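Local coordinates for protein acetylene hydratase Ahy (Pelobacter acetylenicus, PDB 2E7Z) that catalyses the hydration of acetylene to acetaldehyde, using a tungsten-bis(molybdopterin guanine dinucleotide) cofactor and a [4Fe-4S] cluster, at residues Thr108-Asn111 with Gln112-Glu115; Pro455-Trp459 with Leu460-Val464; Val66-Lys69 with Arg70-Arg74. All blocks are in the same frame, centred on the assembly; numbering follows the deposited sequence.

Contact 1 (Thr108-Asn111 with Gln112-Glu115). With MGD (2-amino-5,6-dimercapto-7-methyl-3,7,8a,9-tetrahydro-8-oxa-1,3,9,10-tetraaza-anthracen-4-one guanosine dinucleotide), chain E.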
loop_
_atom_site.group_PDB
_atom_site.type_symbol
_atom_site.label_atom_id
_atom_site.label_comp_id
_atom_site.label_asym_id
_atom_site.label_seq_id
_atom_site.Cartn_x
_atom_site.Cartn_y
_atom_site.Cartn_z
ATOM N N THR A 108 -1.709 9.507 -0.356
ATOM C CA THR A 108 -0.622 8.550 -0.536
ATOM C C THR A 108 0.695 9.298 -0.408
ATOM O O THR A 108 1.181 9.904 -1.397
ATOM C CB THR A 108 -0.709 7.853 -1.897
ATOM O OG1 THR A 108 -1.972 7.166 -1.964
ATOM C CG2 THR A 108 0.430 6.863 -2.049
ATOM N N GLU A 109 1.292 9.274 0.782
ATOM C CA GLU A 109 2.463 10.096 0.992
ATOM C C GLU A 109 3.683 9.559 0.246
ATOM O O GLU A 109 4.571 10.357 -0.094
ATOM C CB GLU A 109 2.744 10.299 2.488
ATOM C CG GLU A 109 3.988 11.128 2.797
ATOM C CD GLU A 109 4.015 12.511 2.136
ATOM O OE1 GLU A 109 3.000 12.944 1.529
ATOM O OE2 GLU A 109 5.080 13.146 2.235
ATOM N N ILE A 110 3.764 8.245 -0.025
ATOM C CA ILE A 110 4.962 7.782 -0.734
ATOM C C ILE A 110 5.076 8.363 -2.134
ATOM O O ILE A 110 6.177 8.409 -2.683
ATOM C CB ILE A 110 5.062 6.231 -0.738
ATOM C CG1 ILE A 110 6.525 5.747 -0.800
ATOM C CG2 ILE A 110 4.208 5.602 -1.835
ATOM C CD1 ILE A 110 7.370 6.069 0.463
ATOM N N ASN A 111 3.948 8.800 -2.685
ATOM C CA ASN A 111 3.994 9.398 -4.003
ATOM C C ASN A 111 4.499 10.836 -4.020
ATOM O O ASN A 111 4.715 11.392 -5.095
ATOM C CB ASN A 111 2.616 9.361 -4.699
ATOM C CG ASN A 111 2.152 7.956 -5.041
ATOM O OD1 ASN A 111 2.944 7.016 -5.085
ATOM N ND2 ASN A 111 0.856 7.813 -5.257
ATOM N N GLN A 112 4.607 11.444 -2.839
ATOM C CA GLN A 112 4.867 12.878 -2.703
ATOM C C GLN A 112 6.126 13.174 -1.916
ATOM O O GLN A 112 6.919 14.031 -2.277
ATOM C CB GLN A 112 3.679 13.529 -2.005
ATOM C CG GLN A 112 2.383 13.400 -2.807
ATOM C CD GLN A 112 1.221 13.857 -1.986
ATOM O OE1 GLN A 112 0.825 15.017 -2.051
ATOM N NE2 GLN A 112 0.681 12.955 -1.176
ATOM N N GLN A 113 6.247 12.508 -0.764
ATOM C CA GLN A 113 7.473 12.549 0.062
ATOM C C GLN A 113 7.876 14.002 0.300
ATOM O O GLN A 113 9.056 14.374 0.111
ATOM C CB GLN A 113 8.576 11.710 -0.571
ATOM C CG GLN A 113 8.102 10.293 -0.661
ATOM C CD GLN A 113 9.212 9.264 -0.793
ATOM O OE1 GLN A 113 10.240 9.312 -0.090
ATOM N NE2 GLN A 113 8.986 8.298 -1.657
ATOM N N SER A 114 6.894 14.787 0.778
ATOM C CA SER A 114 7.064 16.220 0.893
ATOM C C SER A 114 6.481 16.862 2.140
ATOM O O SER A 114 6.740 18.035 2.350
ATOM C CB SER A 114 6.458 16.924 -0.330
ATOM O OG SER A 114 7.242 16.643 -1.478
ATOM N N GLU A 115 5.738 16.129 2.986
ATOM C CA GLU A 115 5.085 16.823 4.103
ATOM C C GLU A 115 5.663 16.498 5.480
ATOM O O GLU A 115 5.458 17.283 6.398
ATOM C CB GLU A 115 3.556 16.705 4.063
ATOM C CG GLU A 115 2.937 15.305 3.947
ATOM C CD GLU A 115 2.838 14.501 5.235
ATOM O OE1 GLU A 115 2.913 15.049 6.375
ATOM O OE2 GLU A 115 2.624 13.263 5.122
HETATM P PB MGD E . -3.510 5.685 -7.425
HETATM O O1B MGD E . -4.851 5.276 -6.869
HETATM O O2B MGD E . -3.172 5.393 -8.841
HETATM O O3B MGD E . -2.307 5.063 -6.565
HETATM O O3A MGD E . -2.536 3.839 -4.383
HETATM P PA MGD E . -1.922 5.193 -5.010
HETATM O O1A MGD E . -0.423 5.192 -4.986
HETATM O O2A MGD E . -2.681 6.311 -4.361
HETATM O "O5'" MGD E . -3.399 7.273 -7.170
HETATM C "C5'" MGD E . -2.122 7.889 -7.196
HETATM C "C4'" MGD E . -2.343 9.299 -7.706
HETATM O "O4'" MGD E . -1.135 10.034 -7.454
HETATM C "C3'" MGD E . -2.515 9.385 -9.219
HETATM O "O3'" MGD E . -3.753 10.057 -9.508
HETATM C "C2'" MGD E . -1.298 10.168 -9.755
HETATM O "O2'" MGD E . -1.539 11.035 -10.881
HETATM C "C1'" MGD E . -0.916 10.966 -8.538
HETATM N N9 MGD E . 0.502 11.338 -8.416
HETATM C C8 MGD E . 1.586 10.588 -8.734
HETATM N N7 MGD E . 2.720 11.218 -8.390
HETATM C C5 MGD E . 2.356 12.362 -7.771
HETATM C C6 MGD E . 3.030 13.491 -7.153
HETATM O O6 MGD E . 4.276 13.544 -7.085
HETATM N N1 MGD E . 2.239 14.441 -6.628
HETATM C C2 MGD E . 0.913 14.474 -6.718
HETATM N N2 MGD E . 0.235 15.507 -6.139
HETATM N N3 MGD E . 0.231 13.479 -7.276
HETATM C C4 MGD E . 0.907 12.432 -7.792
HETATM C C10 MGD E . -1.735 2.658 -4.439
HETATM C C11 MGD E . -2.361 1.664 -3.484
HETATM O O11 MGD E . -3.619 1.318 -4.060
HETATM C C12 MGD E . -1.476 0.449 -3.345
HETATM S S12 MGD E . 0.163 0.687 -2.919
HETATM C C13 MGD E . -1.975 -0.789 -3.491
HETATM S S13 MGD E . -0.985 -2.175 -3.466
HETATM C C14 MGD E . -3.432 -1.058 -3.710
HETATM N N15 MGD E . -3.707 -1.531 -5.058
HETATM C C16 MGD E . -5.036 -1.678 -5.331
HETATM C C17 MGD E . -5.586 -2.690 -6.243
HETATM O O17 MGD E . -4.830 -3.502 -6.820
HETATM N N18 MGD E . -6.923 -2.714 -6.419
HETATM C C19 MGD E . -7.773 -1.857 -5.799
HETATM N N19 MGD E . -9.102 -1.928 -6.023
HETATM N N20 MGD E . -7.330 -0.896 -4.978
HETATM C C21 MGD E . -6.024 -0.778 -4.709
HETATM N N22 MGD E . -5.608 0.166 -3.861
HETATM C C23 MGD E . -4.236 0.216 -3.402
#
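Glu109 reaches across to Ser114 and Glu115 round a short 3-10 turn that opens the cofactor-binding loop between strand 103-107 and helix 118-126. The turn illustrates how one carboxylate can shape such a loop. Glu109 CB lies 4.0 Å from Glu115 OE2, and Glu109 CG, placed anti to the backbone N (chi1 179°), comes within 3.4 Å of that same Glu115 OE2. A bend at chi2 (55°) then brings CD up against Glu115 CG and turns the carboxylate toward the main chain. There Glu109 OE2 accepts from Ser114 N at 2.8 Å. On the opposite face of the carboxylate plane, Glu115 N reaches Glu109 OE2 at 3.1 Å. Glu109 OE1 lies only 3.6 Å from Glu115 OE2, and Glu491 is also close; this gathering of acids may raise the proton affinity of the group, although Gln107 and Leu119 give Glu115 polar partners of its own. The carbonyl oxygens of the turn are doubly used as well: Glu109 O receives both Gln112 N and Gln113 N, and Thr108 O is approached from opposite faces by Asn111 N and the side-chain amide NE2 of Gln112. Gln113 NE2 meets a lone pair of Ile110 O in the carbonyl plane (3.0 Å) and also bonds Asn12. The loop thus presents two donors to one cofactor phosphate, Thr108 OG1 at 2.6 Å from MGD O2A and Asn111 ND2 at 2.9 Å from MGD O1A.

Contact 2 (Pro455-Trp459 with Leu460-Val464); sequences PGDHW and LERPV. With MGD (2-amino-5,6-dimercapto-7-methyl-3,7,8a,9-tetrahydro-8-oxa-1,3,9,10-tetraaza-anthracen-4-one guanosine dinucleotide), chain E.
The chain turns back tightly after His458, whose O receives the N-H of Glu461 at 2.8 Å, and this turn brings Asp457 and Arg462 together at the O6 edge of the guanine of the cofactor. The site is a worked example of base recognition by a positioned arginine. Arg462 CG sits between the backbone N and the carbonyl carbon (chi1 64°), and from there the extended chain carries the guanidinium across Asp457 at about a right angle. Arg462 NH2 forms a salt bridge with Asp457 OD1 (2.9 Å), approaching from above the carboxylate plane, while also giving a hydrogen bond to MGD O6 (2.9 Å). Arg462 NH1 meets the same MGD O6 at 3.1 Å and has a further partner in Gln7. One guanidinium face lies over the peptide joining His458 to Trp459; together with the bonds to Asp457, MGD O6 and Gln7, this packing probably fixes its rotation. A leucine in place of Arg462 would probably leave the guanine O6 without either of these donors and Asp457 OD1 without its cationic mate. Asp457 OD2 is held by Arg513 and by a water that also bonds Glu461 O. Glu461 OE1 accepts His458 N at 2.9 Å, whereas its OE2 engages Arg53 and Arg58. His458 ND1 accepts Leu460 N almost straight (3.0 Å, 169°), and Leu460 CG makes a CH-pi contact 3.9 Å from the centroid of the Trp459 six-membered ring. Gly456 passes so near the base that a side chain there would strike MGD N2. Around the loop, Trp459 and Leu460 pack on helix 49-53 and strand 25-29, while Arg462 and Pro463 touch helix 513-520.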
loop_
_atom_site.group_PDB
_atom_site.type_symbol
_atom_site.label_atom_id
_atom_site.label_comp_id
_atom_site.label_asym_id
_atom_site.label_seq_id
_atom_site.Cartn_x
_atom_site.Cartn_y
_atom_site.Cartn_z
ATOM N N PRO A 455 -2.223 21.753 -8.676
ATOM C CA PRO A 455 -1.097 21.080 -9.312
ATOM C C PRO A 455 0.066 20.706 -8.418
ATOM O O PRO A 455 0.688 21.566 -7.784
ATOM C CB PRO A 455 -0.626 22.115 -10.339
ATOM C CG PRO A 455 -0.934 23.433 -9.689
ATOM C CD PRO A 455 -2.264 23.200 -8.980
ATOM N N GLY A 456 0.362 19.416 -8.397
ATOM C CA GLY A 456 1.494 18.936 -7.624
ATOM C C GLY A 456 2.807 18.899 -8.385
ATOM O O GLY A 456 2.817 18.705 -9.611
ATOM N N ASP A 457 3.917 19.131 -7.698
ATOM C CA ASP A 457 5.224 18.910 -8.286
ATOM C C ASP A 457 5.451 17.424 -8.599
ATOM O O ASP A 457 4.656 16.560 -8.240
ATOM C CB ASP A 457 6.362 19.538 -7.454
ATOM C CG ASP A 457 6.531 18.925 -6.075
ATOM O OD1 ASP A 457 5.841 17.959 -5.749
ATOM O OD2 ASP A 457 7.411 19.453 -5.357
ATOM N N HIS A 458 6.541 17.149 -9.308
ATOM C CA HIS A 458 6.900 15.825 -9.757
ATOM C C HIS A 458 8.251 15.437 -9.127
ATOM O O HIS A 458 9.037 16.295 -8.681
ATOM C CB HIS A 458 6.964 15.891 -11.303
ATOM C CG HIS A 458 7.362 14.614 -11.968
ATOM N ND1 HIS A 458 8.676 14.210 -12.093
ATOM C CD2 HIS A 458 6.608 13.644 -12.544
ATOM C CE1 HIS A 458 8.712 13.048 -12.725
ATOM N NE2 HIS A 458 7.471 12.681 -13.009
ATOM N N TRP A 459 8.530 14.142 -9.058
ATOM C CA TRP A 459 9.757 13.688 -8.404
ATOM C C TRP A 459 11.066 14.198 -9.026
ATOM O O TRP A 459 12.097 14.169 -8.367
ATOM C CB TRP A 459 9.763 12.160 -8.233
ATOM C CG TRP A 459 9.829 11.312 -9.465
ATOM C CD1 TRP A 459 8.776 10.721 -10.105
ATOM C CD2 TRP A 459 11.019 10.842 -10.122
ATOM N NE1 TRP A 459 9.249 9.949 -11.171
ATOM C CE2 TRP A 459 10.617 10.006 -11.184
ATOM C CE3 TRP A 459 12.391 11.050 -9.911
ATOM C CZ2 TRP A 459 11.543 9.379 -12.028
ATOM C CZ3 TRP A 459 13.295 10.415 -10.736
ATOM C CH2 TRP A 459 12.868 9.599 -11.780
ATOM N N LEU A 460 11.039 14.633 -10.282
ATOM C CA LEU A 460 12.233 15.215 -10.916
ATOM C C LEU A 460 12.352 16.712 -10.575
ATOM O O LEU A 460 13.256 17.394 -11.072
ATOM C CB LEU A 460 12.198 14.995 -12.454
ATOM C CG LEU A 460 12.487 13.551 -12.876
ATOM C CD1 LEU A 460 12.105 13.380 -14.371
ATOM C CD2 LEU A 460 13.957 13.203 -12.656
ATOM N N GLU A 461 11.431 17.215 -9.741
ATOM C CA GLU A 461 11.346 18.640 -9.442
ATOM C C GLU A 461 11.479 18.948 -7.958
ATOM O O GLU A 461 11.127 20.059 -7.512
ATOM C CB GLU A 461 10.011 19.209 -9.928
ATOM C CG GLU A 461 9.729 18.981 -11.421
ATOM C CD GLU A 461 8.299 19.330 -11.817
ATOM O OE1 GLU A 461 7.397 19.358 -10.932
ATOM O OE2 GLU A 461 8.088 19.576 -13.024
ATOM N N ARG A 462 11.976 17.994 -7.169
ATOM C CA ARG A 462 11.982 18.201 -5.727
ATOM C C ARG A 462 13.099 17.467 -5.004
ATOM O O ARG A 462 13.454 16.346 -5.377
ATOM C CB ARG A 462 10.625 17.774 -5.141
ATOM C CG ARG A 462 10.299 16.259 -5.295
ATOM C CD ARG A 462 8.852 16.009 -4.928
ATOM N NE ARG A 462 8.465 14.609 -5.094
ATOM C CZ ARG A 462 7.290 14.219 -5.600
ATOM N NH1 ARG A 462 7.007 12.929 -5.702
ATOM N NH2 ARG A 462 6.379 15.123 -5.970
ATOM N N PRO A 463 13.607 18.070 -3.923
ATOM C CA PRO A 463 14.501 17.321 -3.039
ATOM C C PRO A 463 13.659 16.434 -2.120
ATOM O O PRO A 463 12.496 16.763 -1.855
ATOM C CB PRO A 463 15.147 18.418 -2.213
ATOM C CG PRO A 463 14.068 19.456 -2.074
ATOM C CD PRO A 463 13.320 19.425 -3.402
ATOM N N VAL A 464 14.236 15.351 -1.631
ATOM C CA VAL A 464 13.576 14.516 -0.619
ATOM C C VAL A 464 14.594 13.994 0.379
ATOM O O VAL A 464 15.659 13.512 -0.006
ATOM C CB VAL A 464 12.865 13.276 -1.259
ATOM C CG1 VAL A 464 12.191 12.421 -0.175
ATOM C CG2 VAL A 464 11.830 13.692 -2.283
HETATM P PB MGD E . -3.510 5.685 -7.425
HETATM O O1B MGD E . -4.851 5.276 -6.869
HETATM O O2B MGD E . -3.172 5.393 -8.841
HETATM O O3B MGD E . -2.307 5.063 -6.565
HETATM O O3A MGD E . -2.536 3.839 -4.383
HETATM P PA MGD E . -1.922 5.193 -5.010
HETATM O O1A MGD E . -0.423 5.192 -4.986
HETATM O O2A MGD E . -2.681 6.311 -4.361
HETATM O "O5'" MGD E . -3.399 7.273 -7.170
HETATM C "C5'" MGD E . -2.122 7.889 -7.196
HETATM C "C4'" MGD E . -2.343 9.299 -7.706
HETATM O "O4'" MGD E . -1.135 10.034 -7.454
HETATM C "C3'" MGD E . -2.515 9.385 -9.219
HETATM O "O3'" MGD E . -3.753 10.057 -9.508
HETATM C "C2'" MGD E . -1.298 10.168 -9.755
HETATM O "O2'" MGD E . -1.539 11.035 -10.881
HETATM C "C1'" MGD E . -0.916 10.966 -8.538
HETATM N N9 MGD E . 0.502 11.338 -8.416
HETATM C C8 MGD E . 1.586 10.588 -8.734
HETATM N N7 MGD E . 2.720 11.218 -8.390
HETATM C C5 MGD E . 2.356 12.362 -7.771
HETATM C C6 MGD E . 3.030 13.491 -7.153
HETATM O O6 MGD E . 4.276 13.544 -7.085
HETATM N N1 MGD E . 2.239 14.441 -6.628
HETATM C C2 MGD E . 0.913 14.474 -6.718
HETATM N N2 MGD E . 0.235 15.507 -6.139
HETATM N N3 MGD E . 0.231 13.479 -7.276
HETATM C C4 MGD E . 0.907 12.432 -7.792
HETATM C C10 MGD E . -1.735 2.658 -4.439
HETATM C C11 MGD E . -2.361 1.664 -3.484
HETATM O O11 MGD E . -3.619 1.318 -4.060
HETATM C C12 MGD E . -1.476 0.449 -3.345
HETATM S S12 MGD E . 0.163 0.687 -2.919
HETATM C C13 MGD E . -1.975 -0.789 -3.491
HETATM S S13 MGD E . -0.985 -2.175 -3.466
HETATM C C14 MGD E . -3.432 -1.058 -3.710
HETATM N N15 MGD E . -3.707 -1.531 -5.058
HETATM C C16 MGD E . -5.036 -1.678 -5.331
HETATM C C17 MGD E . -5.586 -2.690 -6.243
HETATM O O17 MGD E . -4.830 -3.502 -6.820
HETATM N N18 MGD E . -6.923 -2.714 -6.419
HETATM C C19 MGD E . -7.773 -1.857 -5.799
HETATM N N19 MGD E . -9.102 -1.928 -6.023
HETATM N N20 MGD E . -7.330 -0.896 -4.978
HETATM C C21 MGD E . -6.024 -0.778 -4.709
HETATM N N22 MGD E . -5.608 0.166 -3.861
HETATM C C23 MGD E . -4.236 0.216 -3.402
HETATM O O HOH W 1 9.234 21.224 -6.051
HETATM O O HOH W 2 12.964 13.693 -5.710
#

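Contact 3 (Val66-Lys69 with Arg70-Arg74)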
loop_
_atom_site.group_PDB
_atom_site.type_symbol
_atom_site.label_atom_id
_atom_site.label_comp_id
_atom_site.label_asym_id
_atom_site.label_seq_id
_atom_site.Cartn_x
_atom_site.Cartn_y
_atom_site.Cartn_z
ATOM N N VAL A 66 -16.327 25.523 -12.236
ATOM C CA VAL A 66 -17.333 26.571 -12.357
ATOM C C VAL A 66 -18.600 26.043 -13.004
ATOM O O VAL A 66 -19.372 26.802 -13.591
ATOM C CB VAL A 66 -16.754 27.832 -13.095
ATOM C CG1 VAL A 66 -15.687 28.489 -12.195
ATOM C CG2 VAL A 66 -16.203 27.463 -14.473
ATOM N N GLY A 67 -18.787 24.733 -12.935
ATOM C CA GLY A 67 -20.039 24.114 -13.373
ATOM C C GLY A 67 -21.100 24.255 -12.295
ATOM O O GLY A 67 -20.860 24.832 -11.218
ATOM N N SER A 68 -22.279 23.706 -12.578
ATOM C CA SER A 68 -23.394 23.793 -11.652
ATOM C C SER A 68 -23.683 22.439 -10.986
ATOM O O SER A 68 -24.603 22.330 -10.172
ATOM C CB SER A 68 -24.654 24.289 -12.360
ATOM O OG SER A 68 -24.949 23.442 -13.440
ATOM N N LYS A 69 -22.929 21.404 -11.350
ATOM C CA LYS A 69 -23.092 20.084 -10.719
ATOM C C LYS A 69 -21.725 19.431 -10.549
ATOM O O LYS A 69 -20.887 19.494 -11.447
ATOM C CB LYS A 69 -24.034 19.191 -11.541
ATOM C CG LYS A 69 -24.433 17.883 -10.808
ATOM C CD LYS A 69 -25.403 17.071 -11.634
ATOM C CE LYS A 69 -25.756 15.755 -10.947
ATOM N NZ LYS A 69 -26.804 15.035 -11.740
ATOM N N ARG A 70 -21.494 18.770 -9.411
ATOM C CA ARG A 70 -20.230 18.086 -9.232
ATOM C C ARG A 70 -20.070 17.034 -10.326
ATOM O O ARG A 70 -21.023 16.313 -10.627
ATOM C CB ARG A 70 -20.170 17.437 -7.844
ATOM C CG ARG A 70 -18.848 16.764 -7.599
ATOM C CD ARG A 70 -18.700 16.262 -6.165
ATOM N NE ARG A 70 -18.973 17.307 -5.178
ATOM C CZ ARG A 70 -18.152 18.313 -4.885
ATOM N NH1 ARG A 70 -16.989 18.446 -5.516
ATOM N NH2 ARG A 70 -18.481 19.176 -3.900
ATOM N N GLY A 71 -18.864 16.954 -10.884
ATOM C CA GLY A 71 -18.572 16.081 -12.046
ATOM C C GLY A 71 -18.727 16.709 -13.412
ATOM O O GLY A 71 -18.276 16.129 -14.378
ATOM N N GLU A 72 -19.337 17.880 -13.464
ATOM C CA GLU A 72 -19.410 18.614 -14.747
ATOM C C GLU A 72 -18.041 19.182 -15.093
ATOM O O GLU A 72 -17.410 19.830 -14.243
ATOM C CB GLU A 72 -20.421 19.745 -14.647
ATOM C CG GLU A 72 -20.546 20.579 -15.926
ATOM C CD GLU A 72 -21.455 21.784 -15.737
ATOM O OE1 GLU A 72 -22.220 21.824 -14.744
ATOM O OE2 GLU A 72 -21.403 22.692 -16.588
ATOM N N GLN A 73 -17.584 18.947 -16.322
ATOM C CA GLN A 73 -16.231 19.347 -16.686
ATOM C C GLN A 73 -16.204 20.788 -17.196
ATOM O O GLN A 73 -16.082 21.046 -18.409
ATOM C CB GLN A 73 -15.639 18.364 -17.701
ATOM C CG GLN A 73 -15.585 16.938 -17.121
ATOM C CD GLN A 73 -14.818 16.876 -15.802
ATOM O OE1 GLN A 73 -13.609 17.116 -15.779
ATOM N NE2 GLN A 73 -15.518 16.582 -14.694
ATOM N N ARG A 74 -16.387 21.718 -16.264
ATOM C CA ARG A 74 -16.352 23.139 -16.603
ATOM C C ARG A 74 -15.373 23.771 -15.635
ATOM O O ARG A 74 -15.675 23.929 -14.448
ATOM C CB ARG A 74 -17.724 23.782 -16.458
ATOM C CG ARG A 74 -17.887 24.995 -17.370
ATOM C CD ARG A 74 -19.264 25.568 -17.184
ATOM N NE ARG A 74 -19.375 26.787 -17.983
ATOM C CZ ARG A 74 -19.326 28.033 -17.509
ATOM N NH1 ARG A 74 -19.197 28.267 -16.207
ATOM N NH2 ARG A 74 -19.428 29.064 -18.349
HETATM O O HOH W 3 -24.694 20.989 -15.493
#
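Glu72 OE1 gathers three donors across the loop of a beta hairpin joining strands 63-65 and 75-77: Ser68 N at 2.9 Å, a water at 2.7 Å, and Lys69 N more weakly at 3.5 Å. The general lesson is that a carboxylate can close a loop by collecting main-chain N-H groups. Glu72 manages this with its CG turned away from the backbone N and the rest of the chain stretched straight out, and Ser68 N comes in from above the carboxylate plane. The reach passes close to Gly67, whose CA lies 3.4 Å from Glu72 OE1, so a CB at this glycine would clash with that oxygen. Glu72 also ends the type II beta turn that starts at Lys69, Glu72 N bonding Lys69 O at 3.0 Å. Gly71 adopts a positive phi (92°) within this turn, where a side chain would be jammed against the preceding carbonyl oxygen. Beyond it, Gln73 centres an inverse gamma turn and folds its amide back so that NE2 meets Gly71 O and also Gln448. Arg70 ties the hairpin to other parts of the same chain, by a salt bridge to Asp451 and hydrogen bonds to the carbonyl oxygens of Leu449 and Gln433. At the open end Val66 and Arg74 pair twice: Val66 N bonds Arg74 O (2.8 Å), and Arg74 NH1, with its acceptor near the guanidinium plane, reaches Val66 O at 3.0 Å from above the carbonyl plane.

Overall arrangement
Contacts 1 and 2, with centres 10 Å apart, work on the same cofactor: residues 108-111 hold a phosphate, while residues 455-464 read the guanine. They also meet directly, Asn111 O lying 2.8 Å from Arg462 NH1 in a weak hydrogen bond. Contact 1 reaches toward the catalytic centre, for Ile110 touches the active-site Asp10 and its side chain is about 8 Å from the tungsten; in contact 2, the Trp459 side chain comes about 6 Å from the iron-sulfur cluster. Contact 3 stands apart, its centre 29 Å from those of both others. One mixed sheet nevertheless relates all three: strands 103-107 and 452-455 lead into contacts 1 and 2, and contact 3 joins the sheet's strands 63-65 and 75-77.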